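Local coordinates for beta-lactamase domain protein (Burkholderia ambifaria, PDB 5I0P) that binds zinc ions in a two-metal site and is probably a hydrolase of the metallo-beta-lactamase superfamily, at residues E83-D87 with G118-W123. Numbering follows the deposited sequence.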
# COMPACT_ATOMS: atom_id res chain seq x y z
N GLU A 83 3.91 12.63 18.51
CA GLU A 83 3.89 13.72 19.48
C GLU A 83 5.18 14.53 19.45
O GLU A 83 5.14 15.75 19.57
CB GLU A 83 3.64 13.20 20.89
CG GLU A 83 2.16 12.90 21.15
CD GLU A 83 1.28 14.13 21.03
OE1 GLU A 83 0.18 14.02 20.51
OE2 GLU A 83 1.71 15.23 21.45
N GLN A 84 6.31 13.86 19.23
CA GLN A 84 7.57 14.57 19.10
C GLN A 84 7.62 15.40 17.82
O GLN A 84 8.15 16.51 17.82
CB GLN A 84 8.73 13.58 19.12
CG GLN A 84 9.11 13.09 20.51
CD GLN A 84 10.01 11.86 20.50
OE1 GLN A 84 10.36 11.32 19.43
NE2 GLN A 84 10.37 11.39 21.69
N ILE A 85 7.06 14.88 16.73
CA ILE A 85 7.04 15.66 15.49
C ILE A 85 6.11 16.86 15.63
O ILE A 85 6.40 17.95 15.13
CB ILE A 85 6.67 14.78 14.30
CG1 ILE A 85 7.91 14.03 13.79
CG2 ILE A 85 5.94 15.62 13.21
CD1 ILE A 85 7.70 12.57 13.57
N PHE A 86 4.98 16.68 16.32
CA PHE A 86 4.11 17.81 16.60
C PHE A 86 4.84 18.87 17.38
O PHE A 86 4.68 20.07 17.13
CB PHE A 86 2.88 17.36 17.40
CG PHE A 86 2.03 16.30 16.73
CD1 PHE A 86 2.02 16.16 15.34
CD2 PHE A 86 1.22 15.48 17.49
CE1 PHE A 86 1.20 15.19 14.72
CE2 PHE A 86 0.38 14.53 16.90
CZ PHE A 86 0.38 14.38 15.51
N ASP A 87 5.68 18.45 18.33
CA ASP A 87 6.30 19.43 19.22
C ASP A 87 7.46 20.15 18.57
O ASP A 87 7.68 21.34 18.82
CB ASP A 87 6.75 18.75 20.52
CG ASP A 87 5.58 18.43 21.44
OD1 ASP A 87 5.71 17.58 22.35
OD2 ASP A 87 4.53 19.07 21.30
N GLY A 118 -4.26 14.05 18.08
CA GLY A 118 -3.27 13.37 18.88
C GLY A 118 -3.60 13.45 20.37
O GLY A 118 -4.71 13.81 20.77
N ASP A 119 -2.58 13.17 21.19
CA ASP A 119 -2.78 13.05 22.63
C ASP A 119 -3.27 14.36 23.24
O ASP A 119 -4.03 14.34 24.22
CB ASP A 119 -1.50 12.56 23.29
CG ASP A 119 -1.27 11.08 23.00
OD1 ASP A 119 -2.28 10.38 22.72
OD2 ASP A 119 -0.08 10.64 23.03
N GLN A 120 -2.90 15.49 22.67
CA GLN A 120 -3.28 16.75 23.29
C GLN A 120 -4.40 17.47 22.55
O GLN A 120 -4.67 18.63 22.86
CB GLN A 120 -2.03 17.62 23.44
CG GLN A 120 -1.03 16.98 24.40
CD GLN A 120 0.22 17.82 24.60
OE1 GLN A 120 0.54 18.66 23.76
NE2 GLN A 120 0.92 17.60 25.72
N GLY A 121 -5.10 16.79 21.64
CA GLY A 121 -6.23 17.37 20.94
C GLY A 121 -5.93 18.71 20.29
O GLY A 121 -6.60 19.69 20.57
N ARG A 122 -4.87 18.77 19.48
CA ARG A 122 -4.40 20.04 18.93
C ARG A 122 -5.21 20.55 17.74
O ARG A 122 -5.12 21.73 17.42
CB ARG A 122 -2.95 19.90 18.48
CG ARG A 122 -1.98 19.43 19.52
CD ARG A 122 -0.71 19.00 18.83
NE ARG A 122 0.16 18.33 19.77
CZ ARG A 122 1.31 18.83 20.22
NH1 ARG A 122 1.74 20.01 19.79
NH2 ARG A 122 2.02 18.14 21.09
N TRP A 123 -5.96 19.69 17.07
CA TRP A 123 -6.75 20.09 15.92
C TRP A 123 -7.86 19.07 15.73
O TRP A 123 -7.95 18.07 16.46
CB TRP A 123 -5.88 20.24 14.66
CG TRP A 123 -4.97 19.05 14.50
CD1 TRP A 123 -5.33 17.77 14.14
CD2 TRP A 123 -3.55 19.02 14.69
NE1 TRP A 123 -4.23 16.96 14.11
CE2 TRP A 123 -3.12 17.70 14.44
CE3 TRP A 123 -2.60 19.98 15.05
CZ2 TRP A 123 -1.77 17.31 14.54
CZ3 TRP A 123 -1.28 19.61 15.17
CH2 TRP A 123 -0.87 18.28 14.91
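A salt-bridge network of E83, D87 and R122 ties helix 76-88 to the loop that leads into strand 126-130. E83 and D87 sit one helical turn apart, and both carboxylates reach NH2 of R122. R122 NH2 lies 2.9 Å from E83 OE2, which it meets on the syn side, and 2.7 Å from D87 OD2, which it approaches from above the carboxylate plane. A second, weak hydrogen bond runs from R122 NH1 to D87 OD2. R122 is extended from CG to NE (chi2 165°, chi3 -170°), which carries its guanidinium across to the helix. There F86 CB covers one guanidinium face, 3.5 Å from R122 CZ. E83 OE1 accepts a hydrogen bond from the backbone N of D119, 3.0 Å, from above the carboxylate plane, so one carboxylate holds the loop at two points. Beside the charged groups the rings of F86 and W123 make a T-shaped stack, planes at 84°. The edge of W123 meets the face of F86, with W123 CH2 3.6 Å from F86 CD1. W123 NE1 is hydrogen-bonded to L114 O. The contact joins two successive beta-alpha-beta crossovers of the metallo-beta-lactamase fold, at its surface and away from the zinc sites.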